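PDB 5YWN: protein induced by osmotic stress from Scheffersomyces stipitis, which probably acts as an NADP(H)-dependent ketone reductase, active on haloketones, of the extended short-chain dehydrogenase/reductase type, with assigned cinnamyl-alcohol dehydrogenase activity. Local coordinates for residues 6-11 and 78-83; 63-68 and 107-112; 238-243 and 311-316. The protein carries 1 engineered substitution. All blocks are in the same frame, centred on the assembly; numbering follows the deposited sequence.

Interaction 1: 6-11 and 78-83; sequences FVSGAT and LHTASP. With NAP (NADP nicotinamide-adenine-dinucleotide phosphate), chain B.
Where Ser8 and Gly9 meet Thr80 and Ala81, the first strand of the Rossmann fold runs out into the glycine-rich nucleotide-binding loop, beside the loop after strand 74-79. The strands are parallel: Leu78 N donates to Phe6 O (2.7 Å), and Ser8 N to Leu78 O (3.0 Å). Val7 and Leu78 form the bridge, and their side chains touch on one face of the sheet.

Past the paired residues, Ser8 OG takes over. With chi1 at 74° it sits between its own N and carbonyl carbon and faces the other segment. Ser8 OG meets the His79 ring at its edge, 2.8 Å from ND1, in a hydrogen bond. Ser8 OG also accepts from Thr80 N (2.9 Å, bent to 134° at the hydrogen) and from Ala81 N, longer at 3.3 Å but straight at 173°. One hydroxyl is thus gripped by three nitrogens. In return, Thr80 OG1 donates to Ser8 O (2.7 Å), tilted out of the carbonyl plane, and a water joins it to Gly9 O.

Gly9 has positive phi, and its N lies 3.6 Å from Ala81 CB; a side chain on it would run into that methyl. The bond from Thr80 OG1 and the shared water tie this loop to Thr80, whose O accepts from O3D of the NADP nicotinamide ribose (2.6 Å).

Val30 and Ser32 of strand 28-33 hydrogen-bond to the Val7 backbone, and Val121 to that of His79. Helix 13-24 packs on Val7 and Leu78, while helix 91-113 holds His79 NE2 through Thr103.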
# COMPACT_ATOMS: atom_id res chain seq x y z
N PHE A 6 -8.42 -9.57 -10.12
CA PHE A 6 -9.18 -8.38 -9.82
C PHE A 6 -8.44 -7.48 -8.81
O PHE A 6 -7.97 -7.96 -7.81
CB PHE A 6 -10.56 -8.71 -9.30
CG PHE A 6 -11.51 -7.58 -9.37
CD1 PHE A 6 -11.38 -6.51 -8.55
CD2 PHE A 6 -12.51 -7.57 -10.29
CE1 PHE A 6 -12.25 -5.48 -8.62
CE2 PHE A 6 -13.37 -6.54 -10.40
CZ PHE A 6 -13.25 -5.49 -9.56
N VAL A 7 -8.31 -6.21 -9.13
CA VAL A 7 -7.65 -5.26 -8.26
C VAL A 7 -8.55 -4.07 -7.95
O VAL A 7 -8.80 -3.27 -8.79
CB VAL A 7 -6.33 -4.76 -8.84
CG1 VAL A 7 -5.67 -3.76 -7.93
CG2 VAL A 7 -5.39 -5.87 -9.23
N SER A 8 -9.00 -3.95 -6.72
CA SER A 8 -9.76 -2.81 -6.29
C SER A 8 -8.90 -1.54 -6.19
O SER A 8 -7.77 -1.63 -5.93
CB SER A 8 -10.50 -3.09 -5.00
OG SER A 8 -9.68 -3.11 -3.91
N GLY A 9 -9.50 -0.39 -6.39
CA GLY A 9 -8.76 0.85 -6.41
C GLY A 9 -7.59 0.91 -7.36
O GLY A 9 -6.52 1.19 -6.98
N ALA A 10 -7.85 0.62 -8.61
CA ALA A 10 -6.83 0.52 -9.61
C ALA A 10 -6.07 1.82 -9.95
O ALA A 10 -5.06 1.77 -10.52
CB ALA A 10 -7.40 -0.08 -10.86
N THR A 11 -6.63 2.94 -9.63
CA THR A 11 -6.01 4.24 -9.81
C THR A 11 -4.78 4.55 -8.95
O THR A 11 -4.02 5.37 -9.29
CB THR A 11 -6.99 5.39 -9.69
OG1 THR A 11 -7.62 5.35 -8.45
CG2 THR A 11 -8.01 5.32 -10.75
N LEU A 78 -7.48 -8.86 -5.26
CA LEU A 78 -6.65 -8.02 -4.43
C LEU A 78 -7.40 -6.75 -4.05
O LEU A 78 -7.62 -5.88 -4.86
CB LEU A 78 -5.36 -7.75 -5.12
CG LEU A 78 -4.73 -8.90 -5.89
CD1 LEU A 78 -3.52 -8.50 -6.66
CD2 LEU A 78 -4.39 -10.03 -4.97
N HIS A 79 -7.79 -6.68 -2.80
CA HIS A 79 -8.47 -5.53 -2.25
C HIS A 79 -7.49 -4.51 -1.68
O HIS A 79 -6.98 -4.65 -0.61
CB HIS A 79 -9.45 -5.98 -1.19
CG HIS A 79 -10.28 -4.88 -0.63
ND1 HIS A 79 -10.73 -3.83 -1.37
CD2 HIS A 79 -10.74 -4.66 0.62
CE1 HIS A 79 -11.44 -3.03 -0.62
NE2 HIS A 79 -11.46 -3.52 0.59
N THR A 80 -7.22 -3.49 -2.46
CA THR A 80 -6.27 -2.47 -2.10
C THR A 80 -6.85 -1.07 -1.81
O THR A 80 -6.25 -0.29 -1.16
CB THR A 80 -5.16 -2.31 -3.16
OG1 THR A 80 -5.65 -1.57 -4.25
CG2 THR A 80 -4.66 -3.63 -3.67
N ALA A 81 -8.02 -0.80 -2.33
CA ALA A 81 -8.64 0.46 -2.12
C ALA A 81 -9.00 0.74 -0.67
O ALA A 81 -9.58 -0.05 -0.03
CB ALA A 81 -9.85 0.61 -3.00
N SER A 82 -8.57 1.88 -0.20
CA SER A 82 -8.87 2.39 1.10
C SER A 82 -8.70 3.90 1.12
O SER A 82 -7.87 4.41 0.46
CB SER A 82 -7.90 1.83 2.12
OG SER A 82 -8.53 1.42 3.25
N PRO A 83 -9.43 4.58 1.98
CA PRO A 83 -9.18 6.00 2.19
C PRO A 83 -7.82 6.25 2.75
O PRO A 83 -7.29 5.54 3.57
CB PRO A 83 -10.23 6.40 3.17
CG PRO A 83 -11.20 5.33 3.22
CD PRO A 83 -10.52 4.10 2.80
PA NAP B . -3.50 6.12 -2.66
O1A NAP B . -2.38 6.27 -3.66
O2A NAP B . -4.35 7.31 -2.30
O5B NAP B . -4.48 4.94 -3.18
C5B NAP B . -5.82 4.87 -2.72
C4B NAP B . -6.74 4.44 -3.87
O4B NAP B . -7.93 3.86 -3.35
C3B NAP B . -7.13 5.63 -4.73
O3B NAP B . -6.67 5.45 -6.08
C2B NAP B . -8.65 5.70 -4.69
O2B NAP B . -9.20 5.57 -5.99
C1B NAP B . -9.10 4.56 -3.79
N9A NAP B . -9.85 5.09 -2.63
C8A NAP B . -9.34 5.87 -1.65
N7A NAP B . -10.30 6.18 -0.74
C5A NAP B . -11.45 5.59 -1.13
C6A NAP B . -12.84 5.51 -0.62
N6A NAP B . -13.20 6.14 0.52
N1A NAP B . -13.73 4.79 -1.34
C2A NAP B . -13.39 4.15 -2.48
N3A NAP B . -12.14 4.19 -2.99
C4A NAP B . -11.15 4.87 -2.38
O3 NAP B . -2.89 5.49 -1.31
PN NAP B . -1.65 4.48 -1.36
O1N NAP B . -0.49 5.11 -0.62
O2N NAP B . -1.47 4.03 -2.79
O5D NAP B . -2.17 3.22 -0.50
C5D NAP B . -2.61 2.03 -1.15
C4D NAP B . -3.10 1.03 -0.12
O4D NAP B . -2.00 0.45 0.58
C3D NAP B . -4.01 1.68 0.91
O3D NAP B . -5.33 1.13 0.85
C2D NAP B . -3.39 1.41 2.27
O2D NAP B . -4.30 0.70 3.11
C1D NAP B . -2.14 0.59 2.00
N1N NAP B . -0.96 1.25 2.57
C2N NAP B . -0.25 2.10 1.83
C3N NAP B . 0.87 2.74 2.35
C7N NAP B . 1.66 3.69 1.51
O7N NAP B . 2.48 4.43 2.04
N7N NAP B . 1.45 3.71 0.19
C4N NAP B . 1.24 2.49 3.66
C5N NAP B . 0.49 1.60 4.42
C6N NAP B . -0.62 0.99 3.84
P2B NAP B . -9.46 6.87 -6.90
O1X NAP B . -10.59 6.46 -7.81
O2X NAP B . -9.83 7.94 -5.90
O3X NAP B . -8.15 7.10 -7.60
O HOH W 1 -5.60 1.17 -4.33

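Interaction 2: 63-68 and 107-112; sequences AFDEAL and LQSIKD
Ser109 and Asp65 supply the direct polar link between the two helices. Ser109 OG donates to Asp65 OD1 at 2.6 Å, approaching nearly end-on to the C-O bond. Chi1 of -74° turns the serine hydroxyl back beside its own N, on the side where the aspartate stands.

Water extends this link. One molecule accepts from Phe64 N (2.9 Å) and donates to Ser109 OG (2.7 Å), tying the start of helix 65-70 to the same hydroxyl. Another donates to Asp65 OD2 (2.9 Å) and to Asp112 OD2 (3.1 Å), bridging two carboxylates that would otherwise probably repel each other. Asp112 OD1 in turn accepts from Gln108 NE2, one turn back on its own helix. An alanine in place of Asp65 would probably leave the Ser109 hydroxyl without its carboxylate partner and the water between the two carboxylates without its Asp65 anchor.

Apolar contact lies deeper. Leu68 CD1 is 4.0 Å from both Ser109 CB and Ile110 CG1, the leucine and isoleucine lying obliquely across each other, and both rest on Phe77. Helices 65-70 and 91-113, which precede and follow strand 74-79, are therefore packed side by side on one face of the parallel sheet, as befits the layered alpha/beta architecture of a Rossmann fold.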
# COMPACT_ATOMS: atom_id res chain seq x y z
N ALA A 63 -21.74 -3.87 -3.45
CA ALA A 63 -21.14 -2.94 -4.32
C ALA A 63 -20.35 -3.58 -5.47
O ALA A 63 -20.39 -3.09 -6.53
CB ALA A 63 -20.24 -2.03 -3.55
N PHE A 64 -19.68 -4.68 -5.20
CA PHE A 64 -18.92 -5.39 -6.19
C PHE A 64 -19.67 -6.51 -6.94
O PHE A 64 -19.11 -7.14 -7.76
CB PHE A 64 -17.62 -5.91 -5.59
CG PHE A 64 -16.56 -4.85 -5.42
CD1 PHE A 64 -16.45 -4.15 -4.27
CD2 PHE A 64 -15.67 -4.58 -6.42
CE1 PHE A 64 -15.50 -3.16 -4.13
CE2 PHE A 64 -14.71 -3.62 -6.29
CZ PHE A 64 -14.64 -2.90 -5.15
N ASP A 65 -20.93 -6.73 -6.63
CA ASP A 65 -21.64 -7.87 -7.18
C ASP A 65 -21.69 -7.85 -8.69
O ASP A 65 -21.36 -8.80 -9.29
CB ASP A 65 -23.06 -7.94 -6.68
CG ASP A 65 -23.18 -8.47 -5.29
OD1 ASP A 65 -22.21 -8.55 -4.59
OD2 ASP A 65 -24.27 -8.79 -4.89
N GLU A 66 -22.06 -6.75 -9.25
CA GLU A 66 -22.18 -6.68 -10.67
C GLU A 66 -20.84 -6.86 -11.35
O GLU A 66 -20.74 -7.59 -12.26
CB GLU A 66 -22.87 -5.42 -11.09
CG GLU A 66 -24.37 -5.51 -11.05
CD GLU A 66 -24.96 -6.50 -12.05
OE1 GLU A 66 -25.78 -7.34 -11.70
OE2 GLU A 66 -24.57 -6.45 -13.20
N ALA A 67 -19.81 -6.21 -10.85
CA ALA A 67 -18.51 -6.29 -11.44
C ALA A 67 -17.99 -7.70 -11.41
O ALA A 67 -17.48 -8.16 -12.36
CB ALA A 67 -17.57 -5.37 -10.72
N LEU A 68 -18.17 -8.38 -10.30
CA LEU A 68 -17.80 -9.77 -10.22
C LEU A 68 -18.60 -10.66 -11.17
O LEU A 68 -18.05 -11.46 -11.83
CB LEU A 68 -17.87 -10.24 -8.80
CG LEU A 68 -16.83 -9.58 -7.93
CD1 LEU A 68 -17.09 -9.76 -6.48
CD2 LEU A 68 -15.41 -9.94 -8.32
N LEU A 107 -15.83 -8.94 0.60
CA LEU A 107 -15.71 -10.31 0.91
C LEU A 107 -17.05 -11.03 0.76
O LEU A 107 -17.09 -12.08 0.25
CB LEU A 107 -15.10 -10.50 2.28
CG LEU A 107 -13.69 -9.99 2.49
CD1 LEU A 107 -13.31 -10.01 3.94
CD2 LEU A 107 -12.71 -10.73 1.64
N GLN A 108 -18.11 -10.42 1.22
CA GLN A 108 -19.39 -10.98 1.09
C GLN A 108 -19.79 -11.12 -0.40
O GLN A 108 -20.35 -12.08 -0.78
CB GLN A 108 -20.41 -10.19 1.86
CG GLN A 108 -21.79 -10.79 1.80
CD GLN A 108 -21.91 -12.06 2.57
OE1 GLN A 108 -21.65 -12.09 3.73
NE2 GLN A 108 -22.32 -13.09 1.93
N SER A 109 -19.46 -10.13 -1.19
CA SER A 109 -19.75 -10.16 -2.62
C SER A 109 -19.02 -11.32 -3.29
O SER A 109 -19.59 -12.00 -4.05
CB SER A 109 -19.38 -8.86 -3.31
OG SER A 109 -20.25 -7.83 -3.05
N ILE A 110 -17.78 -11.55 -2.93
CA ILE A 110 -16.99 -12.62 -3.49
C ILE A 110 -17.64 -13.96 -3.16
O ILE A 110 -17.81 -14.76 -4.00
CB ILE A 110 -15.52 -12.58 -3.01
CG1 ILE A 110 -14.79 -11.40 -3.61
CG2 ILE A 110 -14.79 -13.84 -3.33
CD1 ILE A 110 -13.49 -11.05 -2.99
N LYS A 111 -18.03 -14.15 -1.92
CA LYS A 111 -18.71 -15.35 -1.54
C LYS A 111 -20.05 -15.52 -2.23
O LYS A 111 -20.37 -16.58 -2.61
CB LYS A 111 -18.85 -15.45 -0.05
CG LYS A 111 -19.54 -16.70 0.41
CD LYS A 111 -19.67 -16.77 1.89
CE LYS A 111 -20.23 -18.11 2.30
NZ LYS A 111 -21.05 -17.97 3.48
N ASP A 112 -20.81 -14.46 -2.35
CA ASP A 112 -22.09 -14.52 -2.99
C ASP A 112 -22.02 -14.84 -4.51
O ASP A 112 -22.76 -15.61 -4.99
CB ASP A 112 -22.86 -13.22 -2.82
CG ASP A 112 -23.30 -12.92 -1.39
OD1 ASP A 112 -23.20 -13.75 -0.52
OD2 ASP A 112 -23.73 -11.81 -1.14
O HOH W 2 -19.31 -5.36 -2.38
O HOH W 3 -23.02 -9.21 -1.78
O HOH W 4 -25.54 -11.08 -3.60

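Interaction 3: 238-243 and 311-316; sequences VRDVAK and LGFEYF
Phe316 carries the Arg239 guanidinium on one face and the Asp240 carboxylate at its edge. Guanidinium and ring are stacked almost parallel, planes 9° apart and centres 4.0 Å apart, with Arg239 CZ offset toward the ring rim: a cation-pi contact. A bend at chi3 (-76°) folds the arginine so that its flat end comes over the ring. Arg239 CB lies 3.8 Å from Phe316 CE2. At the edge, Asp240 OD2 lies 3.4 Å from Phe316 CD2. The second ring, Phe313, receives Lys243 CE over one face, 4.3 Å from its centroid (CH-pi), while Lys243 CB touches Phe313 CZ at 3.5 Å.

Asp240 is the polar centre. Its OD2 uses the syn lone pair to accept from Phe316 N (2.8 Å, 160° at the hydrogen), and a water links OD2 to Phe316 O. A second water bridges OD1, Lys243 NZ and Glu314 O.

The polar partners of the guanidinium are Asp237, its strongest, and Asp324, both in salt bridges, which should help keep it flat on Phe316. The buried Asp240 is likely to stay ionised: a backbone N-H and two waters satisfy it, and Lys243 NZ forms a long salt bridge with it. Charge and aromatic surface together thus fasten the loop 311-316 to helix 238-250.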
# COMPACT_ATOMS: atom_id res chain seq x y z
N VAL A 238 8.00 0.28 -3.19
CA VAL A 238 6.72 -0.02 -3.77
C VAL A 238 6.78 -1.31 -4.60
O VAL A 238 5.88 -2.06 -4.58
CB VAL A 238 6.13 1.17 -4.53
CG1 VAL A 238 6.94 1.48 -5.74
CG2 VAL A 238 4.71 0.89 -4.97
N ARG A 239 7.87 -1.52 -5.29
CA ARG A 239 8.07 -2.67 -6.09
C ARG A 239 8.15 -3.96 -5.26
O ARG A 239 7.70 -4.96 -5.66
CB ARG A 239 9.21 -2.50 -7.04
CG ARG A 239 9.02 -1.35 -8.00
CD ARG A 239 10.32 -0.84 -8.54
NE ARG A 239 11.05 -0.05 -7.60
CZ ARG A 239 12.20 0.55 -7.86
NH1 ARG A 239 12.74 0.46 -9.04
NH2 ARG A 239 12.78 1.23 -6.95
N ASP A 240 8.77 -3.85 -4.10
CA ASP A 240 8.75 -4.90 -3.13
C ASP A 240 7.34 -5.21 -2.56
O ASP A 240 7.00 -6.32 -2.40
CB ASP A 240 9.76 -4.64 -2.05
CG ASP A 240 11.18 -4.67 -2.56
OD1 ASP A 240 11.48 -5.49 -3.37
OD2 ASP A 240 11.96 -3.87 -2.14
N VAL A 241 6.54 -4.19 -2.30
CA VAL A 241 5.20 -4.38 -1.85
C VAL A 241 4.37 -5.12 -2.90
O VAL A 241 3.67 -6.04 -2.58
CB VAL A 241 4.49 -3.11 -1.41
CG1 VAL A 241 3.13 -3.46 -0.90
CG2 VAL A 241 5.26 -2.45 -0.30
N ALA A 242 4.55 -4.73 -4.14
CA ALA A 242 3.89 -5.39 -5.22
C ALA A 242 4.27 -6.87 -5.37
O ALA A 242 3.45 -7.67 -5.49
CB ALA A 242 4.08 -4.64 -6.52
N LYS A 243 5.54 -7.16 -5.26
CA LYS A 243 6.02 -8.50 -5.30
C LYS A 243 5.44 -9.31 -4.17
O LYS A 243 5.13 -10.42 -4.35
CB LYS A 243 7.53 -8.59 -5.33
CG LYS A 243 8.13 -8.13 -6.63
CD LYS A 243 9.60 -8.42 -6.77
CE LYS A 243 10.47 -7.45 -6.02
NZ LYS A 243 11.88 -7.61 -6.31
N LEU A 311 8.41 -14.77 1.44
CA LEU A 311 8.67 -14.03 0.23
C LEU A 311 9.86 -14.52 -0.59
O LEU A 311 9.76 -14.64 -1.75
CB LEU A 311 8.80 -12.54 0.50
CG LEU A 311 7.61 -11.74 1.02
CD1 LEU A 311 8.06 -10.34 1.24
CD2 LEU A 311 6.45 -11.84 0.08
N GLY A 312 10.96 -14.79 0.06
CA GLY A 312 12.13 -15.33 -0.58
C GLY A 312 12.85 -14.44 -1.60
O GLY A 312 13.50 -14.93 -2.44
N PHE A 313 12.71 -13.14 -1.48
CA PHE A 313 13.50 -12.21 -2.24
C PHE A 313 14.07 -11.10 -1.39
O PHE A 313 13.62 -10.87 -0.34
CB PHE A 313 12.75 -11.66 -3.45
CG PHE A 313 11.51 -10.92 -3.10
CD1 PHE A 313 11.55 -9.60 -2.77
CD2 PHE A 313 10.30 -11.55 -3.12
CE1 PHE A 313 10.42 -8.93 -2.44
CE2 PHE A 313 9.16 -10.89 -2.80
CZ PHE A 313 9.21 -9.57 -2.47
N GLU A 314 15.09 -10.44 -1.88
CA GLU A 314 15.73 -9.33 -1.24
C GLU A 314 15.07 -8.00 -1.63
O GLU A 314 14.62 -7.84 -2.73
CB GLU A 314 17.21 -9.31 -1.57
CG GLU A 314 18.02 -10.39 -0.92
CD GLU A 314 17.96 -10.41 0.58
OE1 GLU A 314 17.80 -9.39 1.24
OE2 GLU A 314 18.08 -11.50 1.10
N TYR A 315 15.01 -7.09 -0.69
CA TYR A 315 14.41 -5.79 -0.88
C TYR A 315 15.32 -4.76 -1.56
O TYR A 315 16.46 -4.84 -1.47
CB TYR A 315 13.92 -5.25 0.46
CG TYR A 315 12.83 -6.01 1.19
CD1 TYR A 315 11.83 -6.69 0.51
CD2 TYR A 315 12.77 -6.01 2.56
CE1 TYR A 315 10.84 -7.36 1.18
CE2 TYR A 315 11.81 -6.67 3.24
CZ TYR A 315 10.83 -7.33 2.57
OH TYR A 315 9.90 -7.98 3.28
N PHE A 316 14.74 -3.80 -2.24
CA PHE A 316 15.41 -2.65 -2.73
C PHE A 316 15.92 -1.88 -1.51
O PHE A 316 15.24 -1.74 -0.56
CB PHE A 316 14.44 -1.77 -3.50
CG PHE A 316 14.18 -2.21 -4.91
CD1 PHE A 316 15.01 -1.84 -5.91
CD2 PHE A 316 13.13 -3.00 -5.21
CE1 PHE A 316 14.78 -2.22 -7.21
CE2 PHE A 316 12.89 -3.39 -6.49
CZ PHE A 316 13.71 -2.99 -7.50
O HOH W 5 12.46 -2.15 0.01
O HOH W 6 13.54 -6.33 -4.43

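From the N terminus, residues 6-11 come first, then 63-68, which wait for their partner while 78-83 close interaction 1 over a 66-residue loop; 107-112 then close interaction 2 over 38 residues. The two loops therefore cross rather than nest. They also touch: Phe6 CE1 lies 3.9 Å from Phe64 CE2, so the strand pair of interaction 1 packs against the helix layer of interaction 2. Interaction 3 follows in series, its 67-residue loop bringing the segment between helices 305-311 and 318-332 back onto helix 238-250. Its nearest atoms stay about 7 Å from interaction 1 and about 17 Å from interaction 2.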